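Local coordinates for protein 2-dehydropantoate 2-reductase (Bacillus subtilis, PDB 3EGO) that probably catalyses the NADPH-dependent reduction of 2-dehydropantoate (ketopantoate) to (R)-pantoate, a step in pantothenate biosynthesis, at residues L177-L182 and L223-E228; K181-A186 and Q217-I222. All blocks are in the same frame, centred on the assembly; numbering follows the deposited sequence.

Contact 1 (L177-L182 and L223-E228); sequences LLTGKL and LKLENE
T179 OG1 is held by the carbonyl oxygen of Y175, with a weak second bond to that of R176. Both partners belong to its own helix. A leucine methyl of the facing loop lies against the same atom: L225 CD2 comes within 3.7 Å of T179 OG1. The chi1 of T179, 58°, sets OG1 between the backbone N and the carbonyl carbon, which places it against these carbonyls. A buried hydroxyl is thereby satisfied without any polar partner from 223-228. The methyl of T179 faces the other leucine, with T179 CG2 4.0 Å from L223 CD2. In both pairs the threonine and leucine side chains pass alongside each other, pointing in opposite senses. About one turn further along the helix sits L182, whose CD2 lies 3.9 Å from L223 CD1 and 4.1 Å from L223 CD2. Both methyls of L223 therefore touch the same branch of L182.

The loop is shaped by the end of helix 206-223. K224 has positive phi (56°) and is the C-prime residue of a Schellman motif. Its two bonds run from L225 N to C220 O and from K224 N to R221 O. After this turn L225 lays its CD2 methyl against T179. Y175 adds a further tie, since its hydroxyl bonds to the carbonyl oxygen of L223. N227 then caps the next helix through OD1 to the backbone N of K230.

The contact joins helix 174-195 to the link between helices 206-223 and 228-241. Y267 and L268 of helix 261-274 pack on L223, and L268 also on L182. L177, L178 and K181 of helix 174-195 touch strand 116-128.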
loop_
_atom_site.group_PDB
_atom_site.type_symbol
_atom_site.label_atom_id
_atom_site.label_comp_id
_atom_site.label_asym_id
_atom_site.label_seq_id
_atom_site.Cartn_x
_atom_site.Cartn_y
_atom_site.Cartn_z
ATOM N N LEU A 177 1.559 -28.804 -10.050
ATOM C CA LEU A 177 2.935 -28.303 -9.873
ATOM C C LEU A 177 2.954 -26.755 -9.713
ATOM O O LEU A 177 3.471 -26.199 -8.721
ATOM C CB LEU A 177 3.791 -28.748 -11.079
ATOM C CG LEU A 177 5.269 -28.333 -10.935
ATOM C CD1 LEU A 177 5.875 -28.755 -9.597
ATOM C CD2 LEU A 177 6.054 -28.887 -12.097
ATOM N N LEU A 178 2.394 -26.091 -10.694
ATOM C CA LEU A 178 2.403 -24.607 -10.785
ATOM C C LEU A 178 1.565 -23.912 -9.728
ATOM O O LEU A 178 1.974 -22.895 -9.142
ATOM C CB LEU A 178 1.974 -24.136 -12.185
ATOM C CG LEU A 178 2.749 -24.571 -13.444
ATOM C CD1 LEU A 178 2.744 -23.546 -14.557
ATOM C CD2 LEU A 178 4.146 -24.973 -13.157
ATOM N N THR A 179 0.372 -24.449 -9.477
ATOM C CA THR A 179 -0.524 -23.805 -8.524
ATOM C C THR A 179 0.070 -23.983 -7.177
ATOM O O THR A 179 -0.117 -23.168 -6.314
ATOM C CB THR A 179 -1.956 -24.435 -8.491
ATOM O OG1 THR A 179 -1.862 -25.841 -8.176
ATOM C CG2 THR A 179 -2.647 -24.217 -9.799
ATOM N N GLY A 180 0.814 -25.058 -6.987
ATOM C CA GLY A 180 1.355 -25.322 -5.662
ATOM C C GLY A 180 2.383 -24.287 -5.267
ATOM O O GLY A 180 2.610 -24.016 -4.089
ATOM N N LYS A 181 3.044 -23.717 -6.259
ATOM C CA LYS A 181 4.002 -22.641 -5.990
ATOM C C LYS A 181 3.257 -21.289 -5.990
ATOM O O LYS A 181 3.571 -20.398 -5.210
ATOM C CB LYS A 181 5.105 -22.668 -7.053
ATOM C CG LYS A 181 6.144 -21.516 -6.956
ATOM C CD LYS A 181 7.335 -21.739 -7.920
ATOM C CE LYS A 181 7.973 -20.404 -8.323
ATOM N NZ LYS A 181 8.212 -19.545 -7.122
ATOM N N LEU A 182 2.272 -21.147 -6.872
ATOM C CA LEU A 182 1.520 -19.884 -6.955
ATOM C C LEU A 182 0.794 -19.550 -5.650
ATOM O O LEU A 182 0.851 -18.402 -5.198
ATOM C CB LEU A 182 0.544 -19.894 -8.152
ATOM C CG LEU A 182 -0.051 -18.495 -8.410
ATOM C CD1 LEU A 182 0.271 -17.982 -9.789
ATOM C CD2 LEU A 182 -1.521 -18.519 -8.185
ATOM N N LEU A 223 -8.272 -21.354 -7.492
ATOM C CA LEU A 223 -7.401 -22.389 -8.079
ATOM C C LEU A 223 -7.971 -23.804 -7.928
ATOM O O LEU A 223 -7.445 -24.766 -8.549
ATOM C CB LEU A 223 -6.010 -22.351 -7.426
ATOM C CG LEU A 223 -5.216 -21.070 -7.655
ATOM C CD1 LEU A 223 -4.052 -21.007 -6.677
ATOM C CD2 LEU A 223 -4.745 -20.892 -9.121
ATOM N N LYS A 224 -8.987 -23.941 -7.069
ATOM C CA LYS A 224 -9.577 -25.242 -6.759
ATOM C C LYS A 224 -8.522 -26.231 -6.249
ATOM O O LYS A 224 -8.384 -27.343 -6.767
ATOM C CB LYS A 224 -10.258 -25.791 -8.015
ATOM C CG LYS A 224 -11.465 -24.988 -8.457
ATOM C CD LYS A 224 -11.842 -25.305 -9.888
ATOM C CE LYS A 224 -13.189 -24.716 -10.234
ATOM N NZ LYS A 224 -13.525 -24.948 -11.671
ATOM N N LEU A 225 -7.772 -25.817 -5.239
ATOM C CA LEU A 225 -6.698 -26.635 -4.705
ATOM C C LEU A 225 -7.234 -27.874 -4.015
ATOM O O LEU A 225 -8.124 -27.781 -3.165
ATOM C CB LEU A 225 -5.875 -25.828 -3.708
ATOM C CG LEU A 225 -5.142 -24.644 -4.337
ATOM C CD1 LEU A 225 -4.193 -24.061 -3.323
ATOM C CD2 LEU A 225 -4.411 -25.086 -5.601
ATOM N N GLU A 226 -6.658 -29.023 -4.360
ATOM C CA GLU A 226 -7.038 -30.296 -3.762
ATOM C C GLU A 226 -7.100 -30.196 -2.239
ATOM O O GLU A 226 -8.180 -30.104 -1.661
ATOM C CB GLU A 226 -6.068 -31.409 -4.202
ATOM N N ASN A 227 -5.944 -30.198 -1.588
ATOM C CA ASN A 227 -5.919 -30.160 -0.134
ATOM C C ASN A 227 -5.682 -28.758 0.437
ATOM O O ASN A 227 -4.544 -28.287 0.488
ATOM C CB ASN A 227 -4.867 -31.126 0.404
ATOM C CG ASN A 227 -5.102 -31.483 1.854
ATOM O OD1 ASN A 227 -5.162 -30.611 2.720
ATOM N ND2 ASN A 227 -5.241 -32.774 2.127
ATOM N N GLU A 228 -6.757 -28.122 0.896
ATOM C CA GLU A 228 -6.700 -26.747 1.396
ATOM C C GLU A 228 -5.973 -26.623 2.728
ATOM O O GLU A 228 -5.130 -25.734 2.897
ATOM C CB GLU A 228 -8.108 -26.158 1.511
ATOM C CG GLU A 228 -8.958 -26.372 0.254
ATOM C CD GLU A 228 -10.410 -25.938 0.433
ATOM O OE1 GLU A 228 -11.282 -26.430 -0.324
ATOM O OE2 GLU A 228 -10.682 -25.113 1.330
#

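Contact 2 (K181-A186 and Q217-I222)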
loop_
_atom_site.group_PDB
_atom_site.type_symbol
_atom_site.label_atom_id
_atom_site.label_comp_id
_atom_site.label_asym_id
_atom_site.label_seq_id
_atom_site.Cartn_x
_atom_site.Cartn_y
_atom_site.Cartn_z
ATOM N N LYS A 181 3.044 -23.717 -6.259
ATOM C CA LYS A 181 4.002 -22.641 -5.990
ATOM C C LYS A 181 3.257 -21.289 -5.990
ATOM O O LYS A 181 3.571 -20.398 -5.210
ATOM C CB LYS A 181 5.105 -22.668 -7.053
ATOM C CG LYS A 181 6.144 -21.516 -6.956
ATOM C CD LYS A 181 7.335 -21.739 -7.920
ATOM C CE LYS A 181 7.973 -20.404 -8.323
ATOM N NZ LYS A 181 8.212 -19.545 -7.122
ATOM N N LEU A 182 2.272 -21.147 -6.872
ATOM C CA LEU A 182 1.520 -19.884 -6.955
ATOM C C LEU A 182 0.794 -19.550 -5.650
ATOM O O LEU A 182 0.851 -18.402 -5.198
ATOM C CB LEU A 182 0.544 -19.894 -8.152
ATOM C CG LEU A 182 -0.051 -18.495 -8.410
ATOM C CD1 LEU A 182 0.271 -17.982 -9.789
ATOM C CD2 LEU A 182 -1.521 -18.519 -8.185
ATOM N N ILE A 183 0.148 -20.536 -5.010
ATOM C CA ILE A 183 -0.598 -20.235 -3.779
ATOM C C ILE A 183 0.311 -19.588 -2.778
ATOM O O ILE A 183 -0.036 -18.595 -2.152
ATOM C CB ILE A 183 -1.322 -21.447 -3.123
ATOM C CG1 ILE A 183 -2.201 -20.964 -1.956
ATOM C CG2 ILE A 183 -0.334 -22.480 -2.574
ATOM C CD1 ILE A 183 -3.299 -19.920 -2.337
ATOM N N VAL A 184 1.516 -20.122 -2.653
ATOM C CA VAL A 184 2.503 -19.524 -1.782
ATOM C C VAL A 184 2.882 -18.065 -2.171
ATOM O O VAL A 184 2.807 -17.172 -1.340
ATOM C CB VAL A 184 3.779 -20.399 -1.750
ATOM C CG1 VAL A 184 4.893 -19.664 -1.087
ATOM C CG2 VAL A 184 3.487 -21.739 -1.033
ATOM N N ASN A 185 3.278 -17.834 -3.416
ATOM C CA ASN A 185 3.713 -16.495 -3.825
ATOM C C ASN A 185 2.578 -15.476 -3.662
ATOM O O ASN A 185 2.793 -14.354 -3.198
ATOM C CB ASN A 185 4.223 -16.503 -5.273
ATOM C CG ASN A 185 5.499 -17.345 -5.459
ATOM O OD1 ASN A 185 5.831 -17.729 -6.576
ATOM N ND2 ASN A 185 6.197 -17.634 -4.371
ATOM N N ALA A 186 1.362 -15.884 -4.022
ATOM C CA ALA A 186 0.215 -14.972 -4.007
ATOM C C ALA A 186 -0.122 -14.514 -2.584
ATOM O O ALA A 186 -0.576 -13.404 -2.388
ATOM C CB ALA A 186 -0.986 -15.664 -4.663
ATOM N N GLN A 217 -7.792 -17.929 1.318
ATOM C CA GLN A 217 -9.114 -18.496 1.065
ATOM C C GLN A 217 -9.629 -18.152 -0.308
ATOM O O GLN A 217 -10.184 -19.017 -0.976
ATOM C CB GLN A 217 -10.109 -18.097 2.160
ATOM C CG GLN A 217 -9.695 -18.641 3.542
ATOM C CD GLN A 217 -10.628 -18.222 4.668
ATOM O OE1 GLN A 217 -10.779 -18.951 5.657
ATOM N NE2 GLN A 217 -11.274 -17.050 4.521
ATOM N N GLU A 218 -9.453 -16.900 -0.748
ATOM C CA GLU A 218 -9.849 -16.534 -2.105
ATOM C C GLU A 218 -9.047 -17.289 -3.152
ATOM O O GLU A 218 -9.592 -17.849 -4.105
ATOM C CB GLU A 218 -9.649 -15.025 -2.355
ATOM C CG GLU A 218 -10.329 -14.138 -1.356
ATOM C CD GLU A 218 -10.165 -12.643 -1.643
ATOM O OE1 GLU A 218 -9.235 -12.238 -2.385
ATOM O OE2 GLU A 218 -10.981 -11.877 -1.113
ATOM N N ALA A 219 -7.729 -17.232 -3.022
ATOM C CA ALA A 219 -6.851 -17.831 -4.021
ATOM C C ALA A 219 -7.083 -19.320 -4.084
ATOM O O ALA A 219 -7.178 -19.891 -5.163
ATOM C CB ALA A 219 -5.376 -17.555 -3.663
ATOM N N CYS A 220 -7.169 -19.931 -2.906
ATOM C CA CYS A 220 -7.392 -21.376 -2.795
ATOM C C CYS A 220 -8.643 -21.820 -3.564
ATOM O O CYS A 220 -8.586 -22.755 -4.367
ATOM C CB CYS A 220 -7.424 -21.779 -1.321
ATOM S SG CYS A 220 -7.677 -23.562 -0.978
ATOM N N ARG A 221 -9.763 -21.123 -3.360
ATOM C CA ARG A 221 -10.980 -21.410 -4.125
ATOM C C ARG A 221 -10.864 -21.171 -5.631
ATOM O O ARG A 221 -11.341 -21.992 -6.434
ATOM C CB ARG A 221 -12.183 -20.653 -3.565
ATOM C CG ARG A 221 -13.478 -20.893 -4.342
ATOM C CD ARG A 221 -13.851 -22.414 -4.426
ATOM N NE ARG A 221 -15.011 -22.628 -5.299
ATOM C CZ ARG A 221 -14.935 -22.742 -6.622
ATOM N NH1 ARG A 221 -13.748 -22.700 -7.228
ATOM N NH2 ARG A 221 -16.037 -22.903 -7.346
ATOM N N ILE A 222 -10.249 -20.061 -6.041
ATOM C CA ILE A 222 -10.104 -19.751 -7.458
ATOM C C ILE A 222 -9.305 -20.862 -8.168
ATOM O O ILE A 222 -9.622 -21.269 -9.302
ATOM C CB ILE A 222 -9.353 -18.383 -7.657
ATOM C CG1 ILE A 222 -10.245 -17.199 -7.238
ATOM C CG2 ILE A 222 -8.915 -18.202 -9.072
ATOM C CD1 ILE A 222 -9.433 -15.929 -6.814
#
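This is a small, buried, apolar helix-to-helix contact between helix 174-195 and helix 206-223 in the C-terminal helical part of the chain. One methyl group carries it. I183 CD1 lies 3.4 Å from A219 CB, closer than usual for two carbons, so the packing is tight at this point. The same methyl is 3.9 Å from C220 N and so also rests on the backbone of helix 206-223. The backbones come nearest here too, with 6.7 Å from I183 CA to A219 CA. The small alanine permits this approach. CG1 of I183 is sent out anti to the backbone N (chi1 -173°), and chi2 of 59° then sets CD1 on A219.

Both helices belong to the C-terminal domain of the ketopantoate reductase family, which is related to that of 6-phosphogluconate dehydrogenase. Within this bundle, L225 and F216 also touch I183, and L268 of helix 261-274 touches A186.

K181 and N185 lie on another side of helix 174-195, well away from A219. K181 NZ donates to N185 OD1 at 3.0 Å. The donor meets the carbonyl at 124°, in its plane and on a lone pair. K181 is probably the proton donor and N185 probably binds substrate. K181 also touches N100, which probably binds both substrate and NADP(+).

How the contacts relate
Both contacts are buried, and both use helix 174-195. Their segments overlap at K181 and L182, but L182 makes its contact only in contact 1. Contact 2 meets the body of helix 206-223, while contact 1 meets L223, at the end of that helix, and the loop after it. The chemistry differs accordingly. Contact 2 is one tight methyl contact between helices, whereas contact 1 is leucine packing around a threonine whose hydroxyl is satisfied inside its own helix. Neither has a hydrogen bond across its segments. L225 connects the two: one of its methyls serves contact 1, and the other, L225 CD1, lies 3.9 Å from I183 CB of contact 2.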